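Local coordinates for chromosome partition protein Smc (Pyrococcus yayanosii, PDB 5XEI), which probably takes part in chromosome condensation and partitioning as a homodimer, and is represented here by its ATPase head and part of its coiled-coil arm, at residues K26-I31 against N488-I493; S167-Y172 against K359-V364; K202-L207 against E327-R332. One frame throughout, in Å; residues are numbered along the deposited sequence.

Interaction 1. Residues K26-I31 against N488-I493; sequences KGFTAI and NADKII
Strand 28-31 runs beside strand 491-493 in the parallel sense, their directions 23° apart, with T29, A30 and I31 paired to K491, I492 and I493. The ladder reads A30 N to K491 O at 3.0 Å and I493 N to A30 O at 2.8 Å, the second bond the straighter of the two. At its start the carbonyl of F28 receives two N-H groups: D490 N at 3.0 Å from F28 O, and K491 N through a longer, weak bond. A further weak bond, from F28 N to a carboxylate oxygen of D490, reaches back over the same turn.

F28 makes the largest single contribution. With CG anti to the backbone N (chi1 -173°), its ring lies against the turn that precedes strand 491-498, and A489 CA sits over one face as a CH-pi donor, 3.9 Å from the ring centroid of F28. With an alanine here the ring is gone, and a gap is likely to open against A489 and against I467 and V478, which also touch the ring. On the same side of the sheet, A30 CB meets A489 CB at 3.7 Å. The other side carries T29, I31, K491 and I493: I31 CD1 packs alongside I493 CB at 3.7 Å, while T29 CG2 meets I493 CG1 and the aliphatic stem of K491; T29 OG1 turns instead to S25 N.

Strand 28-32 is also hydrogen-bonded along its other edge to strand 475-480 and leads into the P-loop; the side chain of I31 touches K39, a predicted ATP-binding residue. Backbone bonds thus set the register, and largely apolar contacts line both faces of this strand pair.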
ATOM      1  N   LYS A  26      28.350 -21.586  15.731  1.00 51.73           N
ATOM      2  CA  LYS A  26      27.192 -21.541  14.844  1.00 48.71           C
ATOM      3  C   LYS A  26      25.966 -22.166  15.495  1.00 50.90           C
ATOM      4  O   LYS A  26      24.837 -21.789  15.166  1.00 55.21           O
ATOM      5  CB  LYS A  26      27.506 -22.240  13.529  1.00 46.94           C
ATOM      6  CG  LYS A  26      26.475 -22.007  12.412  1.00 56.93           C
ATOM      7  CD  LYS A  26      26.719 -22.984  11.249  1.00 56.56           C
ATOM      8  CE  LYS A  26      26.217 -22.478   9.912  1.00 54.42           C
ATOM      9  NZ  LYS A  26      26.928 -23.187   8.792  1.00 59.99           N
ATOM     10  N   GLY A  27      26.153 -23.092  16.425  1.00 45.35           N
ATOM     11  CA  GLY A  27      25.009 -23.621  17.126  1.00 51.65           C
ATOM     12  C   GLY A  27      24.820 -23.065  18.521  1.00 52.67           C
ATOM     13  O   GLY A  27      24.410 -21.918  18.709  1.00 56.46           O
ATOM     14  N   PHE A  28      25.126 -23.882  19.509  1.00 50.41           N
ATOM     15  CA  PHE A  28      24.814 -23.605  20.897  1.00 47.23           C
ATOM     16  C   PHE A  28      26.089 -23.074  21.550  1.00 50.00           C
ATOM     17  O   PHE A  28      27.046 -23.826  21.733  1.00 53.52           O
ATOM     18  CB  PHE A  28      24.312 -24.903  21.527  1.00 45.57           C
ATOM     19  CG  PHE A  28      23.791 -24.773  22.921  1.00 50.78           C
ATOM     20  CD1 PHE A  28      23.812 -23.571  23.598  1.00 46.82           C
ATOM     21  CD2 PHE A  28      23.267 -25.886  23.561  1.00 50.43           C
ATOM     22  CE1 PHE A  28      23.333 -23.487  24.897  1.00 44.84           C
ATOM     23  CE2 PHE A  28      22.783 -25.800  24.853  1.00 53.22           C
ATOM     24  CZ  PHE A  28      22.816 -24.592  25.520  1.00 48.93           C
ATOM     25  N   THR A  29      26.124 -21.777  21.860  1.00 46.58           N
ATOM     26  CA  THR A  29      27.148 -21.208  22.729  1.00 43.49           C
ATOM     27  C   THR A  29      26.515 -20.866  24.069  1.00 45.00           C
ATOM     28  O   THR A  29      25.371 -20.404  24.121  1.00 45.10           O
ATOM     29  CB  THR A  29      27.783 -19.944  22.132  1.00 44.72           C
ATOM     30  OG1 THR A  29      28.362 -20.245  20.863  1.00 41.47           O
ATOM     31  CG2 THR A  29      28.869 -19.374  23.048  1.00 42.29           C
ATOM     32  N   ALA A  30      27.263 -21.078  25.151  1.00 47.18           N
ATOM     33  CA  ALA A  30      26.779 -20.812  26.502  1.00 48.57           C
ATOM     34  C   ALA A  30      27.702 -19.826  27.219  1.00 51.55           C
ATOM     35  O   ALA A  30      28.878 -20.126  27.467  1.00 40.83           O
ATOM     36  CB  ALA A  30      26.662 -22.112  27.296  1.00 51.85           C
ATOM     37  N   ILE A  31      27.161 -18.660  27.561  1.00 50.78           N
ATOM     38  CA  ILE A  31      27.833 -17.705  28.433  1.00 49.63           C
ATOM     39  C   ILE A  31      27.557 -18.101  29.883  1.00 53.05           C
ATOM     40  O   ILE A  31      26.393 -18.152  30.308  1.00 47.94           O
ATOM     41  CB  ILE A  31      27.351 -16.273  28.170  1.00 47.59           C
ATOM     42  CG1 ILE A  31      27.237 -15.958  26.661  1.00 43.82           C
ATOM     43  CG2 ILE A  31      28.261 -15.302  28.886  1.00 46.67           C
ATOM     44  CD1 ILE A  31      28.510 -16.063  25.907  1.00 43.45           C
ATOM     45  N   ASN A 488      25.395 -29.445  27.344  1.00 67.98           N
ATOM     46  CA  ASN A 488      25.153 -29.711  25.931  1.00 62.88           C
ATOM     47  C   ASN A 488      25.675 -28.628  25.002  1.00 61.42           C
ATOM     48  O   ASN A 488      25.592 -28.797  23.781  1.00 66.29           O
ATOM     49  CB  ASN A 488      23.660 -29.894  25.668  1.00 57.40           C
ATOM     50  CG  ASN A 488      23.012 -30.796  26.667  1.00 70.34           C
ATOM     51  OD1 ASN A 488      22.766 -30.404  27.813  1.00 75.34           O
ATOM     52  ND2 ASN A 488      22.751 -32.031  26.255  1.00 74.82           N
ATOM     53  N   ALA A 489      26.183 -27.521  25.520  1.00 50.62           N
ATOM     54  CA  ALA A 489      26.669 -26.505  24.604  1.00 58.97           C
ATOM     55  C   ALA A 489      27.795 -27.070  23.751  1.00 55.61           C
ATOM     56  O   ALA A 489      28.509 -27.993  24.156  1.00 53.17           O
ATOM     57  CB  ALA A 489      27.149 -25.271  25.368  1.00 63.43           C
ATOM     58  N   ASP A 490      27.914 -26.535  22.537  1.00 51.42           N
ATOM     59  CA  ASP A 490      29.053 -26.839  21.679  1.00 48.88           C
ATOM     60  C   ASP A 490      30.280 -26.053  22.101  1.00 50.79           C
ATOM     61  O   ASP A 490      31.409 -26.504  21.891  1.00 52.21           O
ATOM     62  CB  ASP A 490      28.748 -26.510  20.211  1.00 49.52           C
ATOM     63  CG  ASP A 490      27.417 -27.081  19.727  1.00 67.83           C
ATOM     64  OD1 ASP A 490      26.407 -26.989  20.462  1.00 71.30           O
ATOM     65  OD2 ASP A 490      27.387 -27.628  18.600  1.00 76.10           O
ATOM     66  N   LYS A 491      30.068 -24.858  22.645  1.00 56.80           N
ATOM     67  CA  LYS A 491      31.121 -23.967  23.102  1.00 52.95           C
ATOM     68  C   LYS A 491      30.650 -23.308  24.390  1.00 53.52           C
ATOM     69  O   LYS A 491      29.453 -23.052  24.564  1.00 53.52           O
ATOM     70  CB  LYS A 491      31.462 -22.905  22.051  1.00 51.14           C
ATOM     71  CG  LYS A 491      32.138 -21.660  22.631  1.00 59.66           C
ATOM     72  CD  LYS A 491      32.505 -20.614  21.564  1.00 61.40           C
ATOM     73  CE  LYS A 491      33.615 -21.119  20.661  1.00 65.45           C
ATOM     74  NZ  LYS A 491      34.234 -20.039  19.866  1.00 65.81           N
ATOM     75  N   ILE A 492      31.589 -23.070  25.305  1.00 53.13           N
ATOM     76  CA  ILE A 492      31.327 -22.371  26.556  1.00 48.87           C
ATOM     77  C   ILE A 492      32.248 -21.162  26.625  1.00 55.37           C
ATOM     78  O   ILE A 492      33.458 -21.279  26.394  1.00 60.83           O
ATOM     79  CB  ILE A 492      31.528 -23.281  27.780  1.00 52.31           C
ATOM     80  CG1 ILE A 492      30.677 -24.547  27.645  1.00 53.37           C
ATOM     81  CG2 ILE A 492      31.168 -22.545  29.057  1.00 46.33           C
ATOM     82  CD1 ILE A 492      31.183 -25.716  28.472  1.00 60.83           C
ATOM     83  N   ILE A 493      31.665 -20.001  26.907  1.00 54.48           N
ATOM     84  CA  ILE A 493      32.396 -18.763  27.151  1.00 47.55           C
ATOM     85  C   ILE A 493      32.258 -18.466  28.636  1.00 48.40           C
ATOM     86  O   ILE A 493      31.137 -18.428  29.167  1.00 42.71           O
ATOM     87  CB  ILE A 493      31.845 -17.590  26.310  1.00 47.78           C
ATOM     88  CG1 ILE A 493      32.032 -17.804  24.800  1.00 44.78           C
ATOM     89  CG2 ILE A 493      32.430 -16.264  26.771  1.00 50.18           C
ATOM     90  CD1 ILE A 493      33.459 -17.824  24.337  1.00 52.66           C
TER

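Interaction 2. Residues S167-Y172 against K359-V364; sequences SGIAEY and KEKKNV
I169 and Y172 rest on K361, E360 and V364 where the coiled-coil arm of this SMC protein leaves the head. The chain turns here at G168, whose positive phi closes helix 156-167 in a Schellman motif, before helix 170-246 sets out along helix 321-383.

Contacts between the two segments are of van der Waals kind. The aliphatic one joins I169 to K361: I169 CD1 meets K361 CE at 3.8 Å, and I169 CG2 lies against the K361 backbone carbonyl and CG. K361 has CG anti to its backbone N (chi1 173°) and stays extended beyond, which carries its stem past I169. A methyl-to-carbonyl contact sets V364 CG1 against S167 O at 3.6 Å.

The polar ends of K361 and S167 find their partners outside the two segments. K361 NZ forms a salt bridge with D173 and its charge also makes a cation-pi contact with F400, while S167 OG is hydrogen-bonded to the carbonyls of D164 and I163. The charged end of K361 therefore ties the start of helix 170-246 to helix 321-383, complementing the apolar contact of its stem.

The aromatic contacts gather on Y172. V364 CG2 packs against the phenol end, 3.7 Å from Y172 CE1. The backbone N of K361 lies 4.0 Å above one ring face, displaced toward the rim. E360 CB comes obliquely against Y172 CE2 at 3.4 Å; beyond it the carboxylate plane is turned 83° from the ring, with E360 OE1 in the ring plane at the edge, 3.5 Å from Y172 CE2.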
ATOM      1  N   SER A 167       4.112 -15.106   9.062  1.00 40.15           N
ATOM      2  CA  SER A 167       3.396 -15.669   7.929  1.00 44.02           C
ATOM      3  C   SER A 167       3.781 -14.991   6.629  1.00 46.51           C
ATOM      4  O   SER A 167       3.657 -15.608   5.565  1.00 48.05           O
ATOM      5  CB  SER A 167       1.884 -15.577   8.153  1.00 43.22           C
ATOM      6  OG  SER A 167       1.479 -14.253   8.422  1.00 50.49           O
ATOM      7  N   GLY A 168       4.269 -13.755   6.692  1.00 48.69           N
ATOM      8  CA  GLY A 168       4.737 -13.081   5.500  1.00 50.16           C
ATOM      9  C   GLY A 168       3.648 -12.499   4.631  1.00 56.20           C
ATOM     10  O   GLY A 168       3.838 -12.372   3.418  1.00 60.17           O
ATOM     11  N   ILE A 169       2.510 -12.121   5.219  1.00 54.83           N
ATOM     12  CA  ILE A 169       1.414 -11.529   4.458  1.00 54.55           C
ATOM     13  C   ILE A 169       1.732 -10.150   3.888  1.00 53.24           C
ATOM     14  O   ILE A 169       0.915  -9.600   3.140  1.00 56.48           O
ATOM     15  CB  ILE A 169       0.155 -11.413   5.336  1.00 51.49           C
ATOM     16  CG1 ILE A 169       0.479 -10.611   6.604  1.00 48.62           C
ATOM     17  CG2 ILE A 169      -0.417 -12.792   5.632  1.00 48.02           C
ATOM     18  CD1 ILE A 169      -0.721 -10.291   7.469  1.00 44.40           C
ATOM     19  N   ALA A 170       2.888  -9.571   4.204  1.00 51.71           N
ATOM     20  CA  ALA A 170       3.189  -8.234   3.697  1.00 55.42           C
ATOM     21  C   ALA A 170       3.157  -8.196   2.175  1.00 62.19           C
ATOM     22  O   ALA A 170       2.697  -7.211   1.582  1.00 63.14           O
ATOM     23  CB  ALA A 170       4.547  -7.761   4.196  1.00 40.21           C
ATOM     24  N   GLU A 171       3.621  -9.260   1.522  1.00 53.62           N
ATOM     25  CA  GLU A 171       3.667  -9.231   0.065  1.00 59.22           C
ATOM     26  C   GLU A 171       2.274  -9.058  -0.526  1.00 61.01           C
ATOM     27  O   GLU A 171       2.082  -8.293  -1.482  1.00 57.17           O
ATOM     28  CB  GLU A 171       4.345 -10.497  -0.438  1.00 63.08           C
ATOM     29  CG  GLU A 171       5.547 -10.825   0.432  1.00 69.87           C
ATOM     30  CD  GLU A 171       6.168 -12.154   0.102  1.00 97.39           C
ATOM     31  OE1 GLU A 171       5.525 -13.189   0.383  1.00 91.04           O
ATOM     32  OE2 GLU A 171       7.300 -12.156  -0.431  1.00 99.57           O
ATOM     33  N   TYR A 172       1.282  -9.732   0.062  1.00 59.52           N
ATOM     34  CA  TYR A 172      -0.102  -9.543  -0.359  1.00 52.42           C
ATOM     35  C   TYR A 172      -0.588  -8.140  -0.027  1.00 55.62           C
ATOM     36  O   TYR A 172      -1.382  -7.560  -0.777  1.00 52.01           O
ATOM     37  CB  TYR A 172      -0.997 -10.592   0.301  1.00 50.14           C
ATOM     38  CG  TYR A 172      -0.681 -11.991  -0.138  1.00 47.89           C
ATOM     39  CD1 TYR A 172       0.311 -12.734   0.502  1.00 53.74           C
ATOM     40  CD2 TYR A 172      -1.352 -12.570  -1.208  1.00 48.67           C
ATOM     41  CE1 TYR A 172       0.622 -14.027   0.090  1.00 49.36           C
ATOM     42  CE2 TYR A 172      -1.051 -13.865  -1.629  1.00 49.56           C
ATOM     43  CZ  TYR A 172      -0.063 -14.583  -0.970  1.00 49.17           C
ATOM     44  OH  TYR A 172       0.257 -15.855  -1.370  1.00 53.20           O
ATOM     45  N   LYS A 359      -8.393 -12.856   0.516  1.00 47.59           N
ATOM     46  CA  LYS A 359      -8.598 -14.257   0.824  1.00 44.49           C
ATOM     47  C   LYS A 359      -7.309 -15.061   0.689  1.00 41.56           C
ATOM     48  O   LYS A 359      -7.049 -15.940   1.513  1.00 38.33           O
ATOM     49  CB  LYS A 359      -9.716 -14.815  -0.052  1.00 46.25           C
ATOM     50  CG  LYS A 359     -10.971 -13.951  -0.007  1.00 58.73           C
ATOM     51  CD  LYS A 359     -11.472 -13.731   1.447  1.00 69.75           C
ATOM     52  CE  LYS A 359     -12.909 -13.164   1.494  1.00 72.11           C
ATOM     53  NZ  LYS A 359     -13.138 -12.113   0.422  1.00 58.89           N
ATOM     54  N   GLU A 360      -6.468 -14.760  -0.297  1.00 39.77           N
ATOM     55  CA  GLU A 360      -5.133 -15.348  -0.297  1.00 42.46           C
ATOM     56  C   GLU A 360      -4.383 -14.997   0.984  1.00 47.94           C
ATOM     57  O   GLU A 360      -3.871 -15.881   1.682  1.00 41.21           O
ATOM     58  CB  GLU A 360      -4.349 -14.867  -1.508  1.00 45.69           C
ATOM     59  CG  GLU A 360      -4.866 -15.385  -2.811  1.00 48.07           C
ATOM     60  CD  GLU A 360      -4.116 -14.789  -3.979  1.00 57.29           C
ATOM     61  OE1 GLU A 360      -2.940 -15.153  -4.215  1.00 65.56           O
ATOM     62  OE2 GLU A 360      -4.694 -13.913  -4.641  1.00 62.97           O
ATOM     63  N   LYS A 361      -4.306 -13.700   1.301  1.00 47.74           N
ATOM     64  CA  LYS A 361      -3.666 -13.236   2.529  1.00 42.96           C
ATOM     65  C   LYS A 361      -4.139 -14.027   3.740  1.00 43.06           C
ATOM     66  O   LYS A 361      -3.333 -14.566   4.508  1.00 43.97           O
ATOM     67  CB  LYS A 361      -3.965 -11.748   2.706  1.00 46.20           C
ATOM     68  CG  LYS A 361      -3.523 -11.114   4.002  1.00 45.60           C
ATOM     69  CD  LYS A 361      -4.121  -9.703   4.104  1.00 51.74           C
ATOM     70  CE  LYS A 361      -3.560  -8.896   5.279  1.00 49.41           C
ATOM     71  NZ  LYS A 361      -4.151  -7.522   5.377  1.00 54.29           N
ATOM     72  N   LYS A 362      -5.451 -14.126   3.916  1.00 43.92           N
ATOM     73  CA  LYS A 362      -5.970 -14.822   5.079  1.00 39.72           C
ATOM     74  C   LYS A 362      -5.531 -16.286   5.078  1.00 41.55           C
ATOM     75  O   LYS A 362      -5.027 -16.784   6.090  1.00 46.28           O
ATOM     76  CB  LYS A 362      -7.483 -14.685   5.125  1.00 33.91           C
ATOM     77  CG  LYS A 362      -8.085 -15.607   6.119  1.00 47.91           C
ATOM     78  CD  LYS A 362      -9.537 -15.848   5.809  1.00 56.15           C
ATOM     79  CE  LYS A 362     -10.427 -14.972   6.650  1.00 56.83           C
ATOM     80  NZ  LYS A 362     -11.359 -15.809   7.476  1.00 60.09           N
ATOM     81  N   ASN A 363      -5.666 -16.980   3.942  1.00 38.13           N
ATOM     82  CA  ASN A 363      -5.198 -18.370   3.853  1.00 41.61           C
ATOM     83  C   ASN A 363      -3.756 -18.526   4.332  1.00 40.93           C
ATOM     84  O   ASN A 363      -3.435 -19.451   5.088  1.00 42.24           O
ATOM     85  CB  ASN A 363      -5.299 -18.894   2.423  1.00 39.31           C
ATOM     86  CG  ASN A 363      -6.722 -19.024   1.947  1.00 41.53           C
ATOM     87  OD1 ASN A 363      -7.658 -18.951   2.732  1.00 50.22           O
ATOM     88  ND2 ASN A 363      -6.894 -19.195   0.650  1.00 36.01           N
ATOM     89  N   VAL A 364      -2.859 -17.665   3.856  1.00 38.48           N
ATOM     90  CA  VAL A 364      -1.475 -17.774   4.287  1.00 38.06           C
ATOM     91  C   VAL A 364      -1.394 -17.572   5.783  1.00 38.68           C
ATOM     92  O   VAL A 364      -0.625 -18.244   6.479  1.00 34.87           O
ATOM     93  CB  VAL A 364      -0.582 -16.770   3.536  1.00 43.67           C
ATOM     94  CG1 VAL A 364       0.874 -17.035   3.847  1.00 43.84           C
ATOM     95  CG2 VAL A 364      -0.814 -16.860   2.049  1.00 46.68           C
TER

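Interaction 3. Residues K202-L207 against E327-R332; sequences KQLDKL and EVVERR
The side-chain amide of Q203 presents one of its faces to V329, and both methyls of that valine lie on this same side. V329 CG2 sits almost directly off the face, 4.0 Å from Q203 CD and slightly closer to NE2; V329 CG1 is displaced toward the Q203 stem, 3.9 Å from CG. The second flat group, the carboxylate of E330, meets L204 through OE2. L204 CD1 stands nearly over OE2 on one face, whereas L204 CD2 approaches obliquely and more closely, at 3.5 Å from E330 OE2. A bend at chi2 (97°) brings this carboxylate round to the leucine, although the CB of E330 does not itself head for the other helix.

V329 is the centre of the contact. Its CG1 is anti to the backbone N (chi1 177°), and both methyls share the Q203 side chain. V329 CG1 also reaches L204 CB, at 4.2 Å. V329 CG2 also reaches L207 CD2, at 3.7 Å, and L207 comes across V329 at about a right angle. The polar groups of Q203 and E330 thus border the valine and leucine contacts through weak van der Waals touches. F326 and Y333 continue the cover over L204 on helix 321-383, and D325 touches L207.

The segments 202-207 and 327-332 run roughly antiparallel, at 152°, with axes 9.5 Å apart. V329 also touches V200, so that it enters a hole bounded by V200, Q203, L204 and L207, spaced i, i+3, i+4 and i+7: the knobs-into-holes packing that defines a coiled coil, here in the antiparallel arm of an SMC protein.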
ATOM      1  N   LYS A 202     -27.245  17.881 -21.227  1.00 54.90           N
ATOM      2  CA  LYS A 202     -28.091  19.061 -21.131  1.00 58.73           C
ATOM      3  C   LYS A 202     -27.813  20.015 -22.290  1.00 63.31           C
ATOM      4  O   LYS A 202     -28.741  20.591 -22.879  1.00 60.54           O
ATOM      5  CB  LYS A 202     -27.882  19.695 -19.754  1.00 49.73           C
ATOM      6  CG  LYS A 202     -28.304  21.113 -19.605  1.00 55.65           C
ATOM      7  CD  LYS A 202     -27.896  21.601 -18.214  1.00 69.63           C
ATOM      8  CE  LYS A 202     -27.944  23.124 -18.079  1.00 66.31           C
ATOM      9  NZ  LYS A 202     -27.891  23.565 -16.652  1.00 53.83           N
ATOM     10  N   GLN A 203     -26.542  20.141 -22.664  1.00 60.00           N
ATOM     11  CA  GLN A 203     -26.182  20.855 -23.878  1.00 53.89           C
ATOM     12  C   GLN A 203     -26.825  20.227 -25.108  1.00 57.90           C
ATOM     13  O   GLN A 203     -27.337  20.936 -25.984  1.00 60.11           O
ATOM     14  CB  GLN A 203     -24.667  20.874 -24.001  1.00 54.43           C
ATOM     15  CG  GLN A 203     -24.173  20.980 -25.405  1.00 59.40           C
ATOM     16  CD  GLN A 203     -22.693  21.285 -25.460  1.00 69.47           C
ATOM     17  OE1 GLN A 203     -21.897  20.750 -24.667  1.00 69.39           O
ATOM     18  NE2 GLN A 203     -22.311  22.164 -26.389  1.00 64.52           N
ATOM     19  N   LEU A 204     -26.819  18.897 -25.189  1.00 59.05           N
ATOM     20  CA  LEU A 204     -27.370  18.212 -26.356  1.00 57.43           C
ATOM     21  C   LEU A 204     -28.816  18.615 -26.585  1.00 62.92           C
ATOM     22  O   LEU A 204     -29.275  18.723 -27.727  1.00 71.87           O
ATOM     23  CB  LEU A 204     -27.269  16.701 -26.154  1.00 59.70           C
ATOM     24  CG  LEU A 204     -27.100  15.685 -27.282  1.00 63.97           C
ATOM     25  CD1 LEU A 204     -26.904  14.313 -26.646  1.00 58.80           C
ATOM     26  CD2 LEU A 204     -28.243  15.664 -28.265  1.00 61.46           C
ATOM     27  N   ASP A 205     -29.543  18.883 -25.509  1.00 66.13           N
ATOM     28  CA  ASP A 205     -30.969  19.137 -25.641  1.00 69.52           C
ATOM     29  C   ASP A 205     -31.294  20.573 -25.991  1.00 67.00           C
ATOM     30  O   ASP A 205     -32.327  20.821 -26.614  1.00 64.17           O
ATOM     31  CB  ASP A 205     -31.673  18.728 -24.363  1.00 77.22           C
ATOM     32  CG  ASP A 205     -32.201  17.300 -24.439  1.00 89.69           C
ATOM     33  OD1 ASP A 205     -31.768  16.433 -23.629  1.00 76.32           O
ATOM     34  OD2 ASP A 205     -33.100  17.057 -25.285  1.00 98.04           O
ATOM     35  N   LYS A 206     -30.477  21.538 -25.577  1.00 62.45           N
ATOM     36  CA  LYS A 206     -30.530  22.809 -26.282  1.00 66.00           C
ATOM     37  C   LYS A 206     -30.433  22.560 -27.779  1.00 63.60           C
ATOM     38  O   LYS A 206     -31.281  23.006 -28.556  1.00 59.42           O
ATOM     39  CB  LYS A 206     -29.411  23.744 -25.827  1.00 55.25           C
ATOM     40  CG  LYS A 206     -29.686  24.413 -24.513  1.00 73.54           C
ATOM     41  CD  LYS A 206     -30.925  25.291 -24.603  1.00 85.97           C
ATOM     42  CE  LYS A 206     -31.764  25.253 -23.320  1.00 86.70           C
ATOM     43  NZ  LYS A 206     -33.200  25.611 -23.578  1.00 83.26           N
ATOM     44  N   LEU A 207     -29.424  21.793 -28.188  1.00 61.10           N
ATOM     45  CA  LEU A 207     -29.106  21.687 -29.599  1.00 55.77           C
ATOM     46  C   LEU A 207     -30.179  20.941 -30.370  1.00 56.83           C
ATOM     47  O   LEU A 207     -30.405  21.249 -31.545  1.00 55.44           O
ATOM     48  CB  LEU A 207     -27.746  21.020 -29.776  1.00 55.75           C
ATOM     49  CG  LEU A 207     -26.589  22.017 -29.817  1.00 54.77           C
ATOM     50  CD1 LEU A 207     -26.690  23.060 -28.713  1.00 56.76           C
ATOM     51  CD2 LEU A 207     -25.288  21.263 -29.729  1.00 52.62           C
ATOM     52  N   GLU A 327     -24.753  16.913 -34.210  1.00 52.11           N
ATOM     53  CA  GLU A 327     -23.973  15.715 -34.510  1.00 57.25           C
ATOM     54  C   GLU A 327     -22.737  15.595 -33.628  1.00 52.13           C
ATOM     55  O   GLU A 327     -22.461  14.537 -33.064  1.00 51.63           O
ATOM     56  CB  GLU A 327     -23.567  15.714 -35.986  1.00 51.80           C
ATOM     57  CG  GLU A 327     -24.683  16.124 -36.906  1.00 55.89           C
ATOM     58  CD  GLU A 327     -25.802  15.103 -36.937  1.00 59.66           C
ATOM     59  OE1 GLU A 327     -25.474  13.893 -36.839  1.00 57.98           O
ATOM     60  OE2 GLU A 327     -26.993  15.518 -37.061  1.00 55.09           O
ATOM     61  N   VAL A 328     -21.997  16.684 -33.479  1.00 51.45           N
ATOM     62  CA  VAL A 328     -20.733  16.609 -32.764  1.00 50.99           C
ATOM     63  C   VAL A 328     -20.961  16.350 -31.283  1.00 55.17           C
ATOM     64  O   VAL A 328     -20.190  15.625 -30.633  1.00 58.16           O
ATOM     65  CB  VAL A 328     -19.930  17.893 -33.008  1.00 43.73           C
ATOM     66  CG1 VAL A 328     -19.025  18.171 -31.902  1.00 45.37           C
ATOM     67  CG2 VAL A 328     -19.162  17.754 -34.210  1.00 49.74           C
ATOM     68  N   VAL A 329     -22.017  16.930 -30.720  1.00 50.73           N
ATOM     69  CA  VAL A 329     -22.220  16.757 -29.294  1.00 48.06           C
ATOM     70  C   VAL A 329     -22.845  15.402 -29.034  1.00 51.90           C
ATOM     71  O   VAL A 329     -22.570  14.768 -28.007  1.00 55.42           O
ATOM     72  CB  VAL A 329     -23.066  17.906 -28.725  1.00 52.05           C
ATOM     73  CG1 VAL A 329     -23.345  17.683 -27.262  1.00 55.87           C
ATOM     74  CG2 VAL A 329     -22.360  19.234 -28.923  1.00 51.09           C
ATOM     75  N   GLU A 330     -23.645  14.908 -29.970  1.00 48.36           N
ATOM     76  CA  GLU A 330     -24.201  13.579 -29.803  1.00 53.81           C
ATOM     77  C   GLU A 330     -23.107  12.503 -29.806  1.00 58.13           C
ATOM     78  O   GLU A 330     -23.109  11.605 -28.954  1.00 60.19           O
ATOM     79  CB  GLU A 330     -25.247  13.317 -30.873  1.00 55.12           C
ATOM     80  CG  GLU A 330     -25.690  11.908 -30.810  1.00 65.34           C
ATOM     81  CD  GLU A 330     -26.964  11.798 -30.031  1.00 79.06           C
ATOM     82  OE1 GLU A 330     -27.145  10.766 -29.370  1.00 92.62           O
ATOM     83  OE2 GLU A 330     -27.768  12.747 -30.068  1.00 78.72           O
ATOM     84  N   ARG A 331     -22.162  12.578 -30.751  1.00 50.90           N
ATOM     85  CA  ARG A 331     -21.036  11.645 -30.716  1.00 54.83           C
ATOM     86  C   ARG A 331     -20.331  11.692 -29.372  1.00 51.21           C
ATOM     87  O   ARG A 331     -20.024  10.646 -28.790  1.00 51.60           O
ATOM     88  CB  ARG A 331     -20.039  11.920 -31.849  1.00 53.28           C
ATOM     89  CG  ARG A 331     -20.646  11.879 -33.231  1.00 67.65           C
ATOM     90  CD  ARG A 331     -19.601  11.901 -34.353  1.00 77.47           C
ATOM     91  NE  ARG A 331     -19.934  12.926 -35.340  1.00 80.97           N
ATOM     92  CZ  ARG A 331     -20.558  12.689 -36.494  1.00 84.77           C
ATOM     93  NH1 ARG A 331     -20.820  13.698 -37.323  1.00 83.21           N
ATOM     94  NH2 ARG A 331     -20.936  11.450 -36.818  1.00 77.37           N
ATOM     95  N   ARG A 332     -20.095  12.889 -28.843  1.00 49.35           N
ATOM     96  CA  ARG A 332     -19.486  12.989 -27.521  1.00 50.12           C
ATOM     97  C   ARG A 332     -20.374  12.335 -26.467  1.00 54.34           C
ATOM     98  O   ARG A 332     -19.887  11.632 -25.572  1.00 55.35           O
ATOM     99  CB  ARG A 332     -19.217  14.452 -27.177  1.00 48.75           C
ATOM    100  CG  ARG A 332     -18.301  14.619 -25.992  1.00 56.82           C
ATOM    101  CD  ARG A 332     -18.150  16.058 -25.562  1.00 53.73           C
ATOM    102  NE  ARG A 332     -17.487  16.114 -24.258  1.00 67.06           N
ATOM    103  CZ  ARG A 332     -17.497  17.175 -23.448  1.00 65.80           C
ATOM    104  NH1 ARG A 332     -18.130  18.294 -23.797  1.00 62.71           N
ATOM    105  NH2 ARG A 332     -16.869  17.120 -22.285  1.00 52.49           N
TER

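Interaction 1 lies in the buried sheet of the ATPase head and is fixed by a backbone ladder, whereas interactions 2 and 3 join helix 170-246 to helix 321-383 through side-chain packing. Interaction 2, partly buried, stands where the arm meets the head and gathers ring, lysine and valine contacts; interaction 3, at the surface farther along the arm, is a valine knob bordered by polar side chains. Their centres are about 50 Å apart, and the centres of interactions 1 and 3 about 84 Å apart. Along the chain they are nested: 202-207/327-332 inside 167-172/359-364, and both inside 26-31/488-493, as expected of a head built from both chain ends with an arm emerging between.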